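Side-chain contacts in transcriptional regulator (Pseudomonas aeruginosa, PDB 3E7Q), which probably binds operator DNA through an N-terminal helix-turn-helix and represses transcription, as members of the TetR family generally do: residues 93-98 and 139-144; 163-168 and 194-199; 171-176 and 182-187. All coordinates share one frame; numbering follows the deposited sequence.

Interaction 1: residues 93-98 and 139-144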
loop_
_atom_site.group_PDB
_atom_site.type_symbol
_atom_site.label_atom_id
_atom_site.label_comp_id
_atom_site.label_asym_id
_atom_site.label_seq_id
_atom_site.Cartn_x
_atom_site.Cartn_y
_atom_site.Cartn_z
ATOM N N SER B 93 -3.425 22.221 0.058
ATOM C CA SER B 93 -4.431 21.998 1.117
ATOM C C SER B 93 -5.735 21.505 0.610
ATOM O O SER B 93 -6.347 20.681 1.249
ATOM C CB SER B 93 -4.690 23.273 1.917
ATOM O OG SER B 93 -3.449 23.714 2.366
ATOM N N ALA B 94 -6.172 22.011 -0.528
ATOM C CA ALA B 94 -7.391 21.525 -1.136
ATOM C C ALA B 94 -7.176 20.074 -1.592
ATOM O O ALA B 94 -8.008 19.250 -1.314
ATOM C CB ALA B 94 -7.835 22.431 -2.286
ATOM N N PHE B 95 -6.063 19.768 -2.266
ATOM C CA PHE B 95 -5.659 18.390 -2.579
ATOM C C PHE B 95 -5.716 17.461 -1.367
ATOM O O PHE B 95 -6.302 16.422 -1.458
ATOM C CB PHE B 95 -4.258 18.357 -3.161
ATOM C CG PHE B 95 -3.876 17.069 -3.827
ATOM C CD1 PHE B 95 -3.927 16.939 -5.232
ATOM C CD2 PHE B 95 -3.319 15.996 -3.081
ATOM C CE1 PHE B 95 -3.526 15.722 -5.860
ATOM C CE2 PHE B 95 -2.948 14.821 -3.697
ATOM C CZ PHE B 95 -3.065 14.680 -5.084
ATOM N N PHE B 96 -5.119 17.860 -0.246
ATOM C CA PHE B 96 -5.125 17.057 0.997
ATOM C C PHE B 96 -6.537 16.831 1.516
ATOM O O PHE B 96 -6.910 15.695 1.809
ATOM C CB PHE B 96 -4.257 17.731 2.091
ATOM C CG PHE B 96 -2.790 17.958 1.653
ATOM C CD1 PHE B 96 -2.148 17.061 0.773
ATOM C CD2 PHE B 96 -2.070 19.045 2.142
ATOM C CE1 PHE B 96 -0.873 17.298 0.351
ATOM C CE2 PHE B 96 -0.768 19.272 1.742
ATOM C CZ PHE B 96 -0.155 18.397 0.862
ATOM N N GLU B 97 -7.315 17.901 1.611
ATOM C CA GLU B 97 -8.740 17.790 1.971
ATOM C C GLU B 97 -9.518 16.832 1.073
ATOM O O GLU B 97 -10.207 15.945 1.579
ATOM C CB GLU B 97 -9.417 19.162 1.972
ATOM C CG GLU B 97 -8.911 20.075 3.083
ATOM C CD GLU B 97 -9.432 19.716 4.482
ATOM O OE1 GLU B 97 -10.386 18.882 4.610
ATOM O OE2 GLU B 97 -8.870 20.302 5.454
ATOM N N ALA B 98 -9.392 16.981 -0.247
ATOM C CA ALA B 98 -10.039 16.003 -1.141
ATOM C C ALA B 98 -9.564 14.574 -0.858
ATOM O O ALA B 98 -10.382 13.616 -0.840
ATOM C CB ALA B 98 -9.875 16.346 -2.592
ATOM N N ALA B 139 2.533 14.058 -11.801
ATOM C CA ALA B 139 2.640 15.254 -12.654
ATOM C C ALA B 139 1.805 16.368 -12.019
ATOM O O ALA B 139 2.250 17.512 -11.984
ATOM C CB ALA B 139 2.153 14.987 -14.104
ATOM N N LEU B 140 0.609 16.038 -11.510
ATOM C CA LEU B 140 -0.237 17.049 -10.839
ATOM C C LEU B 140 0.462 17.674 -9.643
ATOM O O LEU B 140 0.377 18.903 -9.412
ATOM C CB LEU B 140 -1.491 16.396 -10.318
ATOM C CG LEU B 140 -2.825 17.097 -10.299
ATOM C CD1 LEU B 140 -3.209 17.608 -11.726
ATOM C CD2 LEU B 140 -3.819 16.083 -9.814
ATOM N N LEU B 141 1.091 16.814 -8.845
ATOM C CA LEU B 141 1.798 17.252 -7.654
ATOM C C LEU B 141 3.113 17.946 -8.012
ATOM O O LEU B 141 3.488 18.876 -7.321
ATOM C CB LEU B 141 2.016 16.106 -6.652
ATOM C CG LEU B 141 0.801 15.617 -5.873
ATOM C CD1 LEU B 141 1.100 14.285 -5.231
ATOM C CD2 LEU B 141 0.367 16.690 -4.822
ATOM N N VAL B 142 3.775 17.564 -9.105
ATOM C CA VAL B 142 4.983 18.298 -9.484
ATOM C C VAL B 142 4.693 19.719 -9.909
ATOM O O VAL B 142 5.502 20.580 -9.611
ATOM C CB VAL B 142 6.037 17.630 -10.488
ATOM C CG1 VAL B 142 5.924 16.134 -10.637
ATOM C CG2 VAL B 142 6.201 18.438 -11.835
ATOM N N GLY B 143 3.561 19.957 -10.596
ATOM C CA GLY B 143 3.181 21.306 -11.038
ATOM C C GLY B 143 2.977 22.249 -9.871
ATOM O O GLY B 143 3.380 23.424 -9.914
ATOM N N VAL B 144 2.326 21.768 -8.811
ATOM C CA VAL B 144 2.100 22.638 -7.656
ATOM C C VAL B 144 3.362 22.763 -6.751
ATOM O O VAL B 144 3.586 23.800 -6.171
ATOM C CB VAL B 144 0.714 22.375 -6.916
ATOM C CG1 VAL B 144 0.380 20.982 -6.767
ATOM C CG2 VAL B 144 0.696 23.061 -5.545
#

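Interaction 2: residues 163-168 and 194-199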
loop_
_atom_site.group_PDB
_atom_site.type_symbol
_atom_site.label_atom_id
_atom_site.label_comp_id
_atom_site.label_asym_id
_atom_site.label_seq_id
_atom_site.Cartn_x
_atom_site.Cartn_y
_atom_site.Cartn_z
ATOM N N ALA B 163 7.740 15.112 -5.444
ATOM C CA ALA B 163 6.410 14.588 -5.752
ATOM C C ALA B 163 6.316 13.057 -5.454
ATOM O O ALA B 163 5.312 12.585 -4.993
ATOM C CB ALA B 163 6.002 14.946 -7.189
ATOM N N ILE B 164 7.362 12.296 -5.707
ATOM C CA ILE B 164 7.399 10.927 -5.312
ATOM C C ILE B 164 7.261 10.800 -3.774
ATOM O O ILE B 164 6.544 9.925 -3.295
ATOM C CB ILE B 164 8.696 10.178 -5.806
ATOM C CG1 ILE B 164 8.633 9.971 -7.319
ATOM C CG2 ILE B 164 8.946 8.834 -4.975
ATOM C CD1 ILE B 164 9.994 9.803 -8.009
ATOM N N SER B 165 7.876 11.691 -3.021
ATOM C CA SER B 165 7.829 11.637 -1.560
ATOM C C SER B 165 6.420 11.893 -1.039
ATOM O O SER B 165 5.887 11.179 -0.170
ATOM C CB SER B 165 8.799 12.681 -0.991
ATOM O OG SER B 165 8.812 12.677 0.436
ATOM N N LEU B 166 5.848 12.985 -1.510
ATOM C CA LEU B 166 4.515 13.334 -1.148
ATOM C C LEU B 166 3.434 12.265 -1.584
ATOM O O LEU B 166 2.533 11.961 -0.798
ATOM C CB LEU B 166 4.172 14.747 -1.677
ATOM C CG LEU B 166 2.820 15.316 -1.201
ATOM C CD1 LEU B 166 2.706 15.329 0.379
ATOM C CD2 LEU B 166 2.554 16.701 -1.833
ATOM N N SER B 167 3.505 11.754 -2.812
ATOM C CA SER B 167 2.646 10.639 -3.238
ATOM C C SER B 167 2.801 9.410 -2.349
ATOM O O SER B 167 1.821 8.797 -1.973
ATOM C CB SER B 167 2.935 10.209 -4.684
ATOM O OG SER B 167 2.799 11.343 -5.515
ATOM N N ALA B 168 4.029 9.061 -2.036
ATOM C CA ALA B 168 4.301 7.983 -1.127
ATOM C C ALA B 168 3.618 8.166 0.240
ATOM O O ALA B 168 2.989 7.244 0.747
ATOM C CB ALA B 168 5.826 7.753 -1.019
ATOM N N GLU B 194 0.165 18.625 5.649
ATOM C CA GLU B 194 0.591 19.996 5.832
ATOM C C GLU B 194 1.928 20.049 6.521
ATOM O O GLU B 194 2.720 20.938 6.232
ATOM C CB GLU B 194 -0.389 20.811 6.687
ATOM C CG GLU B 194 -1.784 20.934 6.194
ATOM C CD GLU B 194 -1.944 21.693 4.896
ATOM O OE1 GLU B 194 -0.979 22.254 4.347
ATOM O OE2 GLU B 194 -3.096 21.751 4.404
ATOM N N ALA B 195 2.150 19.152 7.486
ATOM C CA ALA B 195 3.414 19.148 8.241
ATOM C C ALA B 195 4.611 18.815 7.359
ATOM O O ALA B 195 5.739 19.316 7.570
ATOM C CB ALA B 195 3.336 18.225 9.441
ATOM N N TRP B 196 4.376 17.947 6.376
ATOM C CA TRP B 196 5.373 17.632 5.383
ATOM C C TRP B 196 5.785 18.848 4.519
ATOM O O TRP B 196 6.957 19.075 4.234
ATOM C CB TRP B 196 4.786 16.567 4.445
ATOM C CG TRP B 196 5.717 16.104 3.415
ATOM C CD1 TRP B 196 6.551 15.067 3.544
ATOM C CD2 TRP B 196 5.914 16.622 2.064
ATOM N NE1 TRP B 196 7.257 14.886 2.384
ATOM C CE2 TRP B 196 6.911 15.832 1.469
ATOM C CE3 TRP B 196 5.365 17.663 1.326
ATOM C CZ2 TRP B 196 7.391 16.048 0.174
ATOM C CZ3 TRP B 196 5.835 17.880 0.028
ATOM C CH2 TRP B 196 6.831 17.055 -0.539
ATOM N N VAL B 197 4.781 19.541 4.012
ATOM C CA VAL B 197 5.007 20.797 3.269
ATOM C C VAL B 197 5.730 21.809 4.114
ATOM O O VAL B 197 6.642 22.459 3.614
ATOM C CB VAL B 197 3.684 21.425 2.696
ATOM C CG1 VAL B 197 3.979 22.569 1.790
ATOM C CG2 VAL B 197 2.851 20.341 1.948
ATOM N N ASP B 198 5.325 21.926 5.389
ATOM C CA ASP B 198 6.011 22.810 6.339
ATOM C C ASP B 198 7.485 22.469 6.386
ATOM O O ASP B 198 8.337 23.353 6.363
ATOM C CB ASP B 198 5.499 22.664 7.784
ATOM C CG ASP B 198 4.111 23.230 8.016
ATOM O OD1 ASP B 198 3.524 23.906 7.159
ATOM O OD2 ASP B 198 3.600 22.980 9.122
ATOM N N GLY B 199 7.768 21.179 6.522
ATOM C CA GLY B 199 9.131 20.656 6.511
ATOM C C GLY B 199 9.973 21.088 5.325
ATOM O O GLY B 199 11.056 21.600 5.502
#

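Interaction 3: residues 171-176 and 182-187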
loop_
_atom_site.group_PDB
_atom_site.type_symbol
_atom_site.label_atom_id
_atom_site.label_comp_id
_atom_site.label_asym_id
_atom_site.label_seq_id
_atom_site.Cartn_x
_atom_site.Cartn_y
_atom_site.Cartn_z
ATOM N N ASP B 171 -0.264 7.825 -0.237
ATOM C CA ASP B 171 -0.520 6.383 -0.427
ATOM C C ASP B 171 -0.496 5.616 0.851
ATOM O O ASP B 171 -1.407 4.804 1.118
ATOM C CB ASP B 171 0.546 5.727 -1.336
ATOM C CG ASP B 171 0.304 5.950 -2.793
ATOM O OD1 ASP B 171 -0.713 6.556 -3.139
ATOM O OD2 ASP B 171 1.192 5.591 -3.616
ATOM N N GLY B 172 0.607 5.795 1.589
ATOM C CA GLY B 172 0.829 5.154 2.892
ATOM C C GLY B 172 -0.276 5.467 3.850
ATOM O O GLY B 172 -0.781 4.593 4.514
ATOM N N LEU B 173 -0.642 6.740 3.948
ATOM C CA LEU B 173 -1.737 7.167 4.797
ATOM C C LEU B 173 -3.112 6.648 4.367
ATOM O O LEU B 173 -3.947 6.277 5.192
ATOM C CB LEU B 173 -1.762 8.693 4.865
ATOM C CG LEU B 173 -0.582 9.379 5.595
ATOM C CD1 LEU B 173 -0.857 10.769 5.371
ATOM C CD2 LEU B 173 -0.470 9.023 7.118
ATOM N N TRP B 174 -3.352 6.631 3.068
ATOM C CA TRP B 174 -4.596 6.106 2.544
ATOM C C TRP B 174 -4.722 4.605 2.895
ATOM O O TRP B 174 -5.754 4.161 3.336
ATOM C CB TRP B 174 -4.683 6.363 1.035
ATOM C CG TRP B 174 -5.925 5.847 0.448
ATOM C CD1 TRP B 174 -7.142 6.468 0.415
ATOM C CD2 TRP B 174 -6.116 4.562 -0.148
ATOM N NE1 TRP B 174 -8.080 5.646 -0.162
ATOM C CE2 TRP B 174 -7.462 4.474 -0.532
ATOM C CE3 TRP B 174 -5.278 3.469 -0.374
ATOM C CZ2 TRP B 174 -7.978 3.355 -1.146
ATOM C CZ3 TRP B 174 -5.800 2.325 -1.001
ATOM C CH2 TRP B 174 -7.126 2.273 -1.364
ATOM N N LEU B 175 -3.640 3.846 2.705
ATOM C CA LEU B 175 -3.594 2.435 2.992
ATOM C C LEU B 175 -3.820 2.156 4.497
ATOM O O LEU B 175 -4.636 1.316 4.873
ATOM C CB LEU B 175 -2.260 1.845 2.470
ATOM C CG LEU B 175 -1.930 0.353 2.737
ATOM C CD1 LEU B 175 -2.958 -0.589 2.019
ATOM C CD2 LEU B 175 -0.475 0.051 2.317
ATOM N N GLU B 176 -3.135 2.882 5.367
ATOM C CA GLU B 176 -3.387 2.710 6.781
ATOM C C GLU B 176 -4.789 3.086 7.250
ATOM O O GLU B 176 -5.274 2.450 8.152
ATOM C CB GLU B 176 -2.338 3.406 7.652
ATOM C CG GLU B 176 -2.498 3.048 9.157
ATOM C CD GLU B 176 -2.965 1.557 9.477
ATOM O OE1 GLU B 176 -2.454 0.544 8.865
ATOM O OE2 GLU B 176 -3.840 1.435 10.393
ATOM N N ALA B 182 -9.147 3.312 12.738
ATOM C CA ALA B 182 -8.946 3.922 14.053
ATOM C C ALA B 182 -7.566 4.523 14.275
ATOM O O ALA B 182 -7.367 5.218 15.221
ATOM C CB ALA B 182 -9.288 2.895 15.199
ATOM N N THR B 183 -6.593 4.244 13.443
ATOM C CA THR B 183 -5.218 4.642 13.784
ATOM C C THR B 183 -5.089 6.181 13.911
ATOM O O THR B 183 -4.469 6.693 14.855
ATOM C CB THR B 183 -4.249 4.098 12.736
ATOM O OG1 THR B 183 -4.448 2.670 12.590
ATOM C CG2 THR B 183 -2.766 4.429 13.083
ATOM N N PHE B 184 -5.703 6.912 12.975
ATOM C CA PHE B 184 -5.629 8.346 12.978
ATOM C C PHE B 184 -6.834 8.828 12.197
ATOM O O PHE B 184 -7.321 8.097 11.334
ATOM C CB PHE B 184 -4.317 8.810 12.345
ATOM C CG PHE B 184 -4.193 8.469 10.908
ATOM C CD1 PHE B 184 -4.709 9.322 9.939
ATOM C CD2 PHE B 184 -3.510 7.310 10.507
ATOM C CE1 PHE B 184 -4.618 8.988 8.582
ATOM C CE2 PHE B 184 -3.393 6.987 9.163
ATOM C CZ PHE B 184 -3.965 7.817 8.202
ATOM N N THR B 185 -7.318 10.026 12.515
ATOM C CA THR B 185 -8.494 10.615 11.869
ATOM C C THR B 185 -8.148 11.217 10.493
ATOM O O THR B 185 -7.020 11.523 10.224
ATOM C CB THR B 185 -9.085 11.752 12.714
ATOM O OG1 THR B 185 -8.096 12.752 12.870
ATOM C CG2 THR B 185 -9.541 11.297 14.128
ATOM N N PRO B 186 -9.134 11.335 9.593
ATOM C CA PRO B 186 -8.971 12.163 8.390
ATOM C C PRO B 186 -8.344 13.545 8.642
ATOM O O PRO B 186 -7.517 13.963 7.878
ATOM C CB PRO B 186 -10.406 12.334 7.892
ATOM C CG PRO B 186 -11.109 10.998 8.307
ATOM C CD PRO B 186 -10.445 10.630 9.634
ATOM N N ARG B 187 -8.749 14.253 9.692
ATOM C CA ARG B 187 -8.141 15.560 10.022
ATOM C C ARG B 187 -6.622 15.438 10.263
ATOM O O ARG B 187 -5.831 16.197 9.753
ATOM C CB ARG B 187 -8.848 16.174 11.232
ATOM C CG ARG B 187 -8.250 17.521 11.734
ATOM C CD ARG B 187 -8.140 18.621 10.637
ATOM N NE ARG B 187 -9.264 18.530 9.696
ATOM C CZ ARG B 187 -9.273 18.994 8.447
ATOM N NH1 ARG B 187 -8.246 19.646 7.955
ATOM N NH2 ARG B 187 -10.355 18.821 7.700
#

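Interaction 1: residues 93-98 and 139-144
Phe95 on helix 88-99 meets Leu140 and Leu141 on helix 124-152, a helix-to-helix contact inside the all-helical C-terminal domain of a TetR-type regulator. The helices keep some distance here, Phe95 CA and Leu141 CA being 9.1 Å apart, and one aromatic side chain spans the gap. From CB, which points at the partner helix, CG swings anti to the backbone N (chi1 -165°) and puts the ring in the gap between the helices, crossing the Leu141 side chain at about a right angle. Phe95 CE1 has Leu140 CD2 4.0 Å away, at the ring edge and close to its plane. Leu141 CD2 lies over the ring centre, so CD2, CE1, CE2 and CZ of Phe95 are all about equally far from it, CE2 at 4.0 Å; CZ, at the tip, also nears Leu141 CG. The two leucines therefore hold the ring differently, one at the rim and one over a face. No hydrogen bond crosses between the segments, so the evidence is for purely apolar packing. Leu170 of helix 159-179 and Ile81 of helix 58-82 also touch Phe95, placing it where several helices converge. The face contact qualifies as CH-pi: Leu141 CD2 sits 3.9 Å from the Phe95 ring centroid, just 9° off the ring normal.

Interaction 2: residues 163-168 and 194-199
Ser165 and Leu166 of helix 159-179 together receive the indole of Trp196 from helix 186-204, within the helical C-terminal domain of this TetR-type protein. Ser165 comes first, with CB directed at the partner helix and OG held anti to the backbone N (chi1 -180°). That setting brings OG to the indole edge, where Trp196 NE1 donates a weak hydrogen bond to Ser165 OG at 3.3 Å; the N-H...O angle of 141° shows how bent it is. Leu166 follows and lies over one face of the indole. Its CB makes a CH-pi contact, 3.9 Å from the centroid of the Trp196 six-membered ring, while Leu166 CD1 reaches the fused side of the ring system, 3.7 Å from Trp196 CE3. One residue on, Ser167 turns to its own helix: its OG donates to Ala163 O at 2.9 Å, and this hydroxyl and the Ser167 N-H approach that oxygen from opposite faces of the carbonyl plane. Leu92 of helix 88-99 also packs on Leu166, and helix 124-152 covers Ala163 and Ser167. Ile192 of the second subunit lies against Ser165 and Arg207 of the second subunit forms a salt bridge with Asp198, so the contact joins two helices at the dimer interface, as is common for the last two helices of TetR-family proteins.

Interaction 3: residues 171-176 and 182-187
Thr183 and Phe184, in the turn leading into helix 186-204, fold back onto Glu176 and Leu173 near the end of helix 159-179. The contact closes the short connection between these two helices of the C-terminal domain, far in sequence from the predicted DNA-binding motif. Thr183 comes first, its CB directed at the helix; its OG1 donates a short hydrogen bond of 2.6 Å to Glu176 OE2. The hydroxyl meets that oxygen on the anti side of the carboxylate, 23° out of plane. Glu176 gets there by a bend at chi2 (36°), which turns the carboxylate toward the threonine. The carbonyl oxygen of Asn180 also lies within bonding reach of Thr183 OG1, so the single hydroxyl proton cannot fully serve both acceptors. Phe184 then enters with its ring edge foremost. CZ of Phe184 lies 3.4 Å from Leu173 O, which sits in the plane of the ring. The same CZ is 3.9 Å from Leu173 CD2. Next to it, Phe184 CE2 is 4.0 Å from Glu176 CB. Thr185 occupies the N-cap position of helix 186-204. The second subunit reaches this region, its Ile164 packing on Phe184. Glu176 thus has a short bond at OE2 and a weak one, from His130 of the second subunit, at OE1; together with the packing of its stem on Phe184 CE2, the bond to OE2 would restrict rotation of the carboxylate.

From the N terminus, interaction 1 closes first, joining helix 88-99 to helix 124-152 across 40 intervening, mostly helical residues. The next helix, 159-179, opens interaction 2, so these two contacts run in series. Interaction 3 begins farther along the same helix and closes across a short turn before helix 186-204 reaches interaction 2; the local contact therefore sits within the longer loop, and both join the same pair of helices. Spatial links also exist: Ser93 and Glu194 connect interactions 1 and 2 through a probable hydrogen bond, while Glu97 and Arg187 connect 1 and 3 through a salt bridge. Interactions 2 and 3 both touch the second subunit.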